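Local coordinates for protein rRNA adenine N-6-methyltransferase (Saccharopolyspora erythraea, PDB 6NVM) that dimethylates the N6 of a single adenine in 23S rRNA with S-adenosylmethionine as methyl donor, which lowers ribosome affinity for macrolide, lincosamide and streptogramin B antibiotics, at residues G139-G144 with A162-Q167; L168-K173 with A214-R219; R172-D177 with F192-V197. One frame throughout, in Å; residues are numbered along the deposited sequence.

Contact 1. Residues G139-G144 with A162-Q167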
loop_
_atom_site.group_PDB
_atom_site.type_symbol
_atom_site.label_atom_id
_atom_site.label_comp_id
_atom_site.label_asym_id
_atom_site.label_seq_id
_atom_site.Cartn_x
_atom_site.Cartn_y
_atom_site.Cartn_z
ATOM N N GLY A 139 10.243 -2.256 -0.047
ATOM C CA GLY A 139 10.925 -1.038 -0.442
ATOM C C GLY A 139 11.026 -0.018 0.665
ATOM O O GLY A 139 10.127 0.117 1.504
ATOM N N ALA A 140 12.144 0.706 0.658
ATOM C CA ALA A 140 12.306 1.949 1.406
ATOM C C ALA A 140 12.168 3.076 0.395
ATOM O O ALA A 140 13.007 3.220 -0.498
ATOM C CB ALA A 140 13.659 2.003 2.113
ATOM N N ILE A 141 11.109 3.861 0.520
ATOM C CA ILE A 141 10.661 4.742 -0.552
ATOM C C ILE A 141 11.042 6.177 -0.205
ATOM O O ILE A 141 10.637 6.670 0.861
ATOM C CB ILE A 141 9.150 4.620 -0.776
ATOM C CG1 ILE A 141 8.731 3.145 -0.788
ATOM C CG2 ILE A 141 8.772 5.295 -2.076
ATOM C CD1 ILE A 141 9.497 2.279 -1.772
ATOM N N PRO A 142 11.779 6.885 -1.065
ATOM C CA PRO A 142 11.972 8.327 -0.869
ATOM C C PRO A 142 10.651 9.084 -0.894
ATOM O O PRO A 142 9.671 8.672 -1.519
ATOM C CB PRO A 142 12.864 8.734 -2.049
ATOM C CG PRO A 142 13.538 7.483 -2.469
ATOM C CD PRO A 142 12.570 6.374 -2.197
ATOM N N TYR A 143 10.654 10.240 -0.228
ATOM C CA TYR A 143 9.419 10.984 0.009
ATOM C C TYR A 143 8.693 11.329 -1.289
ATOM O O TYR A 143 7.458 11.273 -1.349
ATOM C CB TYR A 143 9.735 12.256 0.801
ATOM C CG TYR A 143 8.822 13.426 0.501
ATOM C CD1 TYR A 143 7.539 13.490 1.031
ATOM C CD2 TYR A 143 9.249 14.474 -0.305
ATOM C CE1 TYR A 143 6.706 14.559 0.760
ATOM C CE2 TYR A 143 8.424 15.548 -0.580
ATOM C CZ TYR A 143 7.153 15.586 -0.045
ATOM O OH TYR A 143 6.329 16.654 -0.316
ATOM N N GLY A 144 9.434 11.684 -2.338
ATOM C CA GLY A 144 8.820 12.266 -3.520
ATOM C C GLY A 144 8.175 11.303 -4.500
ATOM O O GLY A 144 7.565 11.768 -5.471
ATOM N N ALA A 162 2.940 -5.981 -0.448
ATOM C CA ALA A 162 3.884 -4.891 -0.641
ATOM C C ALA A 162 4.170 -4.311 0.733
ATOM O O ALA A 162 3.250 -3.857 1.420
ATOM C CB ALA A 162 3.335 -3.818 -1.583
ATOM N N THR A 163 5.433 -4.353 1.139
ATOM C CA THR A 163 5.867 -3.866 2.439
ATOM C C THR A 163 6.764 -2.664 2.191
ATOM O O THR A 163 7.766 -2.774 1.476
ATOM C CB THR A 163 6.605 -4.962 3.209
ATOM O OG1 THR A 163 5.733 -6.087 3.373
ATOM C CG2 THR A 163 7.041 -4.473 4.582
ATOM N N MET A 164 6.413 -1.527 2.784
ATOM C CA MET A 164 7.056 -0.267 2.448
ATOM C C MET A 164 7.374 0.518 3.707
ATOM O O MET A 164 6.567 0.570 4.640
ATOM C CB MET A 164 6.162 0.580 1.535
ATOM C CG MET A 164 6.027 0.027 0.137
ATOM S SD MET A 164 4.695 0.822 -0.780
ATOM C CE MET A 164 3.260 0.085 -0.005
ATOM N N VAL A 165 8.556 1.129 3.717
ATOM C CA VAL A 165 8.926 2.131 4.704
ATOM C C VAL A 165 8.657 3.484 4.063
ATOM O O VAL A 165 9.242 3.808 3.020
ATOM C CB VAL A 165 10.398 2.000 5.125
ATOM C CG1 VAL A 165 10.762 3.081 6.137
ATOM C CG2 VAL A 165 10.663 0.622 5.684
ATOM N N THR A 166 7.755 4.258 4.661
ATOM C CA THR A 166 7.356 5.562 4.145
ATOM C C THR A 166 7.433 6.590 5.266
ATOM O O THR A 166 7.695 6.261 6.424
ATOM C CB THR A 166 5.934 5.525 3.566
ATOM O OG1 THR A 166 4.981 5.390 4.632
ATOM C CG2 THR A 166 5.772 4.362 2.599
ATOM N N GLN A 167 7.183 7.849 4.925
ATOM C CA GLN A 167 6.979 8.844 5.965
ATOM C C GLN A 167 5.783 8.445 6.819
ATOM O O GLN A 167 4.845 7.793 6.349
ATOM C CB GLN A 167 6.764 10.233 5.360
ATOM C CG GLN A 167 8.025 10.847 4.779
ATOM C CD GLN A 167 7.854 12.312 4.425
ATOM O OE1 GLN A 167 6.739 12.836 4.413
ATOM N NE2 GLN A 167 8.963 12.982 4.138
#
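The amide end of Q167 lies obliquely against the ring of Y143. Its NE2 is 3.5 Å from CD1 of Y143, and the amide and ring planes are 22° apart. The Q167 chain reaches there extended beyond CG. Y143 is poorly ordered, so this overlap is probably loose. At the other end the backbones pair as parallel strands. G139 N donates to T163 O at 3.0 Å, and V165 N donates to G139 O at 2.9 Å. I141 N closes the ladder on V165 O at 3.1 Å, with a nearly straight N-H...O angle of 171°. Beyond it the chain of 139-144 turns off the sheet. A140 and V165 share one face of the sheet, their CB atoms 4.4 Å apart. Just past the strand, I141 CG1 meets M164 CG at 4.2 Å, and I141 also packs on I149 of helix 146-155. That helix links the two strands, which makes this a beta-alpha-beta unit. It belongs to the Rossmann-like fold of class I methyltransferases, and A140, at the C-terminal end of its strand, is predicted to bind S-adenosylmethionine.

Contact 2. Residues L168-K173 with A214-R219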
loop_
_atom_site.group_PDB
_atom_site.type_symbol
_atom_site.label_atom_id
_atom_site.label_comp_id
_atom_site.label_asym_id
_atom_site.label_seq_id
_atom_site.Cartn_x
_atom_site.Cartn_y
_atom_site.Cartn_z
ATOM N N LEU A 168 5.828 8.837 8.093
ATOM C CA LEU A 168 4.797 8.425 9.042
ATOM C C LEU A 168 3.413 8.906 8.618
ATOM O O LEU A 168 2.443 8.137 8.633
ATOM C CB LEU A 168 5.141 8.946 10.438
ATOM C CG LEU A 168 4.118 8.674 11.545
ATOM C CD1 LEU A 168 3.880 7.180 11.726
ATOM C CD2 LEU A 168 4.573 9.316 12.853
ATOM N N GLU A 169 3.290 10.184 8.253
ATOM C CA GLU A 169 1.963 10.726 7.977
ATOM C C GLU A 169 1.350 10.089 6.736
ATOM O O GLU A 169 0.138 9.836 6.693
ATOM C CB GLU A 169 2.032 12.247 7.832
ATOM C CG GLU A 169 2.080 12.980 9.167
ATOM C CD GLU A 169 0.873 12.676 10.044
ATOM O OE1 GLU A 169 -0.205 12.365 9.491
ATOM O OE2 GLU A 169 1.004 12.730 11.285
ATOM N N PHE A 170 2.167 9.814 5.719
ATOM C CA PHE A 170 1.668 9.114 4.540
ATOM C C PHE A 170 1.062 7.770 4.923
ATOM O O PHE A 170 -0.028 7.409 4.463
ATOM C CB PHE A 170 2.802 8.925 3.532
ATOM C CG PHE A 170 2.389 8.194 2.289
ATOM C CD1 PHE A 170 2.359 6.805 2.260
ATOM C CD2 PHE A 170 2.016 8.897 1.153
ATOM C CE1 PHE A 170 1.968 6.128 1.118
ATOM C CE2 PHE A 170 1.627 8.231 0.006
ATOM C CZ PHE A 170 1.603 6.843 -0.014
ATOM N N ALA A 171 1.766 7.011 5.767
ATOM C CA ALA A 171 1.301 5.678 6.136
ATOM C C ALA A 171 0.030 5.745 6.971
ATOM O O ALA A 171 -0.856 4.892 6.832
ATOM C CB ALA A 171 2.397 4.935 6.896
ATOM N N ARG A 172 -0.068 6.731 7.865
ATOM C CA ARG A 172 -1.262 6.852 8.695
ATOM C C ARG A 172 -2.498 7.150 7.851
ATOM O O ARG A 172 -3.562 6.556 8.063
ATOM C CB ARG A 172 -1.061 7.939 9.749
ATOM C CG ARG A 172 -0.106 7.560 10.874
ATOM C CD ARG A 172 -0.238 8.530 12.036
ATOM N NE ARG A 172 0.696 8.243 13.120
ATOM C CZ ARG A 172 0.797 8.971 14.228
ATOM N NH1 ARG A 172 0.019 10.030 14.406
ATOM N NH2 ARG A 172 1.676 8.638 15.164
ATOM N N LYS A 173 -2.381 8.067 6.891
ATOM C CA LYS A 173 -3.530 8.401 6.058
ATOM C C LYS A 173 -3.964 7.204 5.218
ATOM O O LYS A 173 -5.159 6.893 5.129
ATOM C CB LYS A 173 -3.206 9.596 5.163
ATOM C CG LYS A 173 -4.449 10.313 4.645
ATOM C CD LYS A 173 -4.129 11.356 3.577
ATOM C CE LYS A 173 -3.838 10.714 2.227
ATOM N NZ LYS A 173 -4.044 11.662 1.094
ATOM N N ALA A 214 7.429 4.991 8.867
ATOM C CA ALA A 214 6.542 3.923 9.296
ATOM C C ALA A 214 6.686 2.766 8.323
ATOM O O ALA A 214 7.097 2.947 7.174
ATOM C CB ALA A 214 5.086 4.398 9.366
ATOM N N ILE A 215 6.360 1.573 8.804
ATOM C CA ILE A 215 6.189 0.406 7.949
ATOM C C ILE A 215 4.702 0.236 7.701
ATOM O O ILE A 215 3.908 0.188 8.651
ATOM C CB ILE A 215 6.783 -0.862 8.585
ATOM C CG1 ILE A 215 8.265 -0.662 8.899
ATOM C CG2 ILE A 215 6.594 -2.051 7.648
ATOM C CD1 ILE A 215 8.840 -1.728 9.798
ATOM N N MET A 216 4.323 0.150 6.433
ATOM C CA MET A 216 2.957 -0.155 6.043
ATOM C C MET A 216 2.987 -1.297 5.038
ATOM O O MET A 216 3.990 -1.522 4.354
ATOM C CB MET A 216 2.245 1.071 5.444
ATOM C CG MET A 216 2.861 1.603 4.161
ATOM S SD MET A 216 1.911 2.964 3.435
ATOM C CE MET A 216 0.387 2.132 3.012
ATOM N N ARG A 217 1.873 -2.017 4.950
ATOM C CA ARG A 217 1.781 -3.190 4.095
ATOM C C ARG A 217 0.457 -3.194 3.348
ATOM O O ARG A 217 -0.590 -2.897 3.923
ATOM C CB ARG A 217 1.926 -4.477 4.920
ATOM C CG ARG A 217 1.795 -5.770 4.122
ATOM C CD ARG A 217 2.126 -6.981 4.997
ATOM N NE ARG A 217 1.312 -7.000 6.211
ATOM C CZ ARG A 217 1.537 -7.785 7.258
ATOM N NH1 ARG A 217 2.558 -8.631 7.256
ATOM N NH2 ARG A 217 0.739 -7.723 8.313
ATOM N N LEU A 218 0.526 -3.507 2.058
ATOM C CA LEU A 218 -0.639 -3.856 1.255
ATOM C C LEU A 218 -0.670 -5.366 1.067
ATOM O O LEU A 218 0.366 -5.987 0.823
ATOM C CB LEU A 218 -0.598 -3.185 -0.122
ATOM C CG LEU A 218 -0.354 -1.684 -0.196
ATOM C CD1 LEU A 218 -0.432 -1.219 -1.648
ATOM C CD2 LEU A 218 -1.353 -0.947 0.658
ATOM N N ARG A 219 -1.855 -5.959 1.186
ATOM C CA ARG A 219 -2.055 -7.367 0.863
ATOM C C ARG A 219 -3.155 -7.450 -0.182
ATOM O O ARG A 219 -4.271 -6.977 0.056
ATOM C CB ARG A 219 -2.434 -8.194 2.098
ATOM C CG ARG A 219 -1.537 -7.960 3.311
ATOM C CD ARG A 219 -1.900 -8.873 4.485
ATOM N NE ARG A 219 -1.528 -10.255 4.205
ATOM C CZ ARG A 219 -2.347 -11.181 3.721
ATOM N NH1 ARG A 219 -3.620 -10.900 3.473
ATOM N NH2 ARG A 219 -1.886 -12.402 3.485
#
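A214 opens the contact by pointing its methyl group at the first turn of helix 168-175. Its CB lies 3.7 Å from CB of A171 and 3.8 Å from CD1 of L168. Here the backbones come close, with the CA atoms of L168 and A214 4.8 Å apart. L168 starts out away from the strand. Its CG is anti to the backbone N, and of its side chain only CD1 reaches A214.

M216, two residues on, faces the helix again and carries the second half of the contact. Its CG sits between the backbone N and the carbonyl carbon (chi1 63°). With the extended chi2, this carries SD to A171 and F170, and the bend at chi3 only turns CE. The sulfur rests against A171, 3.9 Å from CA. The same SD meets the edge of the F170 ring, 3.9 Å from CE1 and 82° off the ring normal. This is a Met-aromatic contact made at the ring edge. The F170 ring continues onto helix 146-155, where it touches T146, S147 and V150.

Past M216 the strand leaves the helix. L218 packs on L154 and W194, and R217 forms a salt bridge with E195 on strand 192-200. The two short axes pass 7.9 Å apart at 31°. The close CB atoms of A171 and A214, and the short CA separation beside them, are consistent with small residues at this point. The arrangement is a helix packed on one face of the central mixed sheet, as in the layered alpha-beta fold of class I methyltransferases.

Contact 3. Residues R172-D177 with F192-V197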
loop_
_atom_site.group_PDB
_atom_site.type_symbol
_atom_site.label_atom_id
_atom_site.label_comp_id
_atom_site.label_asym_id
_atom_site.label_seq_id
_atom_site.Cartn_x
_atom_site.Cartn_y
_atom_site.Cartn_z
ATOM N N ARG A 172 -0.068 6.731 7.865
ATOM C CA ARG A 172 -1.262 6.852 8.695
ATOM C C ARG A 172 -2.498 7.150 7.851
ATOM O O ARG A 172 -3.562 6.556 8.063
ATOM C CB ARG A 172 -1.061 7.939 9.749
ATOM C CG ARG A 172 -0.106 7.560 10.874
ATOM C CD ARG A 172 -0.238 8.530 12.036
ATOM N NE ARG A 172 0.696 8.243 13.120
ATOM C CZ ARG A 172 0.797 8.971 14.228
ATOM N NH1 ARG A 172 0.019 10.030 14.406
ATOM N NH2 ARG A 172 1.676 8.638 15.164
ATOM N N LYS A 173 -2.381 8.067 6.891
ATOM C CA LYS A 173 -3.530 8.401 6.058
ATOM C C LYS A 173 -3.964 7.204 5.218
ATOM O O LYS A 173 -5.159 6.893 5.129
ATOM C CB LYS A 173 -3.206 9.596 5.163
ATOM C CG LYS A 173 -4.449 10.313 4.645
ATOM C CD LYS A 173 -4.129 11.356 3.577
ATOM C CE LYS A 173 -3.838 10.714 2.227
ATOM N NZ LYS A 173 -4.044 11.662 1.094
ATOM N N ARG A 174 -3.000 6.513 4.596
ATOM C CA ARG A 174 -3.328 5.419 3.688
ATOM C C ARG A 174 -3.845 4.187 4.418
ATOM O O ARG A 174 -4.444 3.314 3.782
ATOM C CB ARG A 174 -2.098 5.043 2.851
ATOM C CG ARG A 174 -1.597 6.148 1.922
ATOM C CD ARG A 174 -2.625 6.507 0.850
ATOM N NE ARG A 174 -2.128 7.527 -0.076
ATOM C CZ ARG A 174 -1.645 7.290 -1.295
ATOM N NH1 ARG A 174 -1.582 6.056 -1.781
ATOM N NH2 ARG A 174 -1.220 8.299 -2.044
ATOM N N THR A 175 -3.631 4.091 5.727
ATOM C CA THR A 175 -4.122 2.971 6.516
ATOM C C THR A 175 -5.229 3.369 7.481
ATOM O O THR A 175 -5.698 2.517 8.242
ATOM C CB THR A 175 -2.975 2.335 7.310
ATOM O OG1 THR A 175 -2.435 3.304 8.223
ATOM C CG2 THR A 175 -1.874 1.837 6.373
ATOM N N GLY A 176 -5.650 4.631 7.479
ATOM C CA GLY A 176 -6.664 5.087 8.418
ATOM C C GLY A 176 -6.268 4.932 9.869
ATOM O O GLY A 176 -7.132 4.704 10.722
ATOM N N ASP A 177 -4.977 5.072 10.178
ATOM C CA ASP A 177 -4.487 4.744 11.512
ATOM C C ASP A 177 -4.969 5.722 12.575
ATOM O O ASP A 177 -4.979 5.363 13.759
ATOM C CB ASP A 177 -2.960 4.690 11.511
ATOM C CG ASP A 177 -2.396 4.153 12.812
ATOM O OD1 ASP A 177 -2.735 3.008 13.181
ATOM O OD2 ASP A 177 -1.606 4.870 13.461
ATOM N N PHE A 192 -7.644 -4.831 -1.925
ATOM C CA PHE A 192 -6.443 -4.770 -1.103
ATOM C C PHE A 192 -6.769 -4.457 0.348
ATOM O O PHE A 192 -7.602 -3.595 0.636
ATOM C CB PHE A 192 -5.485 -3.692 -1.608
ATOM C CG PHE A 192 -4.659 -4.119 -2.775
ATOM C CD1 PHE A 192 -5.133 -3.974 -4.069
ATOM C CD2 PHE A 192 -3.399 -4.663 -2.579
ATOM C CE1 PHE A 192 -4.373 -4.373 -5.140
ATOM C CE2 PHE A 192 -2.633 -5.053 -3.652
ATOM C CZ PHE A 192 -3.124 -4.911 -4.930
ATOM N N GLU A 193 -6.087 -5.148 1.255
ATOM C CA GLU A 193 -5.994 -4.727 2.646
ATOM C C GLU A 193 -4.841 -3.735 2.782
ATOM O O GLU A 193 -3.798 -3.884 2.136
ATOM C CB GLU A 193 -5.778 -5.933 3.568
ATOM C CG GLU A 193 -6.792 -7.063 3.385
ATOM C CD GLU A 193 -6.421 -8.333 4.151
ATOM O OE1 GLU A 193 -5.297 -8.417 4.679
ATOM O OE2 GLU A 193 -7.265 -9.252 4.222
ATOM N N TRP A 194 -5.051 -2.693 3.584
ATOM C CA TRP A 194 -4.032 -1.693 3.889
ATOM C C TRP A 194 -3.799 -1.741 5.391
ATOM O O TRP A 194 -4.735 -1.536 6.170
ATOM C CB TRP A 194 -4.469 -0.283 3.472
ATOM C CG TRP A 194 -4.759 -0.078 1.999
ATOM C CD1 TRP A 194 -5.737 -0.680 1.260
ATOM C CD2 TRP A 194 -4.088 0.825 1.111
ATOM N NE1 TRP A 194 -5.704 -0.220 -0.038
ATOM C CE2 TRP A 194 -4.702 0.705 -0.154
ATOM C CE3 TRP A 194 -3.021 1.719 1.261
ATOM C CZ2 TRP A 194 -4.283 1.443 -1.259
ATOM C CZ3 TRP A 194 -2.601 2.445 0.161
ATOM C CH2 TRP A 194 -3.232 2.304 -1.083
ATOM N N GLU A 195 -2.557 -1.991 5.798
ATOM C CA GLU A 195 -2.256 -2.256 7.198
ATOM C C GLU A 195 -1.103 -1.380 7.667
ATOM O O GLU A 195 -0.073 -1.285 6.991
ATOM C CB GLU A 195 -1.935 -3.744 7.399
ATOM C CG GLU A 195 -3.103 -4.668 7.035
ATOM C CD GLU A 195 -2.740 -6.148 7.053
ATOM O OE1 GLU A 195 -1.544 -6.478 7.203
ATOM O OE2 GLU A 195 -3.660 -6.984 6.911
ATOM N N PHE A 196 -1.289 -0.730 8.816
ATOM C CA PHE A 196 -0.230 0.031 9.468
ATOM C C PHE A 196 0.523 -0.914 10.397
ATOM O O PHE A 196 -0.079 -1.521 11.291
ATOM C CB PHE A 196 -0.815 1.206 10.251
ATOM C CG PHE A 196 0.218 2.078 10.908
ATOM C CD1 PHE A 196 0.740 3.172 10.243
ATOM C CD2 PHE A 196 0.664 1.806 12.191
ATOM C CE1 PHE A 196 1.683 3.977 10.840
ATOM C CE2 PHE A 196 1.612 2.607 12.792
ATOM C CZ PHE A 196 2.121 3.694 12.117
ATOM N N VAL A 197 1.833 -1.053 10.186
ATOM C CA VAL A 197 2.603 -2.006 10.977
ATOM C C VAL A 197 3.202 -1.307 12.195
ATOM O O VAL A 197 2.909 -1.679 13.337
ATOM C CB VAL A 197 3.685 -2.692 10.124
ATOM C CG1 VAL A 197 4.568 -3.583 10.986
ATOM C CG2 VAL A 197 3.032 -3.512 9.019
#
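R172 lays the aliphatic part of its side chain beside F196, with CG 4.0 Å from CE1 of the ring. The approach is oblique.

The R174 chain runs alongside the indole of W194 in the same direction. Its CB is 3.8 Å from CZ3 of the indole, and NH1 passes CH2 with the ring atom near the guanidinium plane. The two planes are 55° apart, so the groups do not stack. The backbone O of R174 also lies close, 3.3 Å from CE3 of W194, and it accepts a hydrogen bond from OG1 of T185.

T175 packs against the strand backbone between W194 and F196. Its CG2 lies 3.6 Å from C of E195. Its OG1 is 3.3 Å from CB of F196. With chi1 at 62°, OG1 turns back to bond A171 O within the helix, and CG2 is left facing the strand.

A Schellman motif at G176 follows the last helical turn, and its positive phi favours glycine. The chain then brings D177 to the strand. Its carboxylate stacks over one face of the F196 ring, with the planes 13° apart and OD1 3.7 Å from CD2.

The strand thus offers two aromatic rings and backbone, and several oxygens of 172-177 lie against them. T175 OG1 and W194 NE1 have their polar partners elsewhere, at A171 and T188. The carboxylate is different. D177 OD2 sits 3.9 Å above the plane of the F196 ring, over its centre, which is probably not favourable electrostatically. The R172 side chain touches D177, and its positive charge may offset this.

How the contacts relate
Contact 1 comes first along the chain, and contacts 2 and 3 follow from the same helix, 168-175, sharing R172 and K173. All three reach one mixed sheet, in which strands 135-140, 159-167, 213-220 and 192-200 are successive neighbours. The centres of contacts 2 and 3 are about 5 Å apart, those of contacts 1 and 2 about 8 Å, and those of contacts 1 and 3 about 13 Å. Backbone bonds such as T166 O to A214 N tie contact 1 to contact 2. The E195-R217 salt bridge ties contact 2 to contact 3. Contact 2 thus joins the other two, and the three span the sheet from the predicted cofactor site at A140 to 192-200, an outermost strand in this chain.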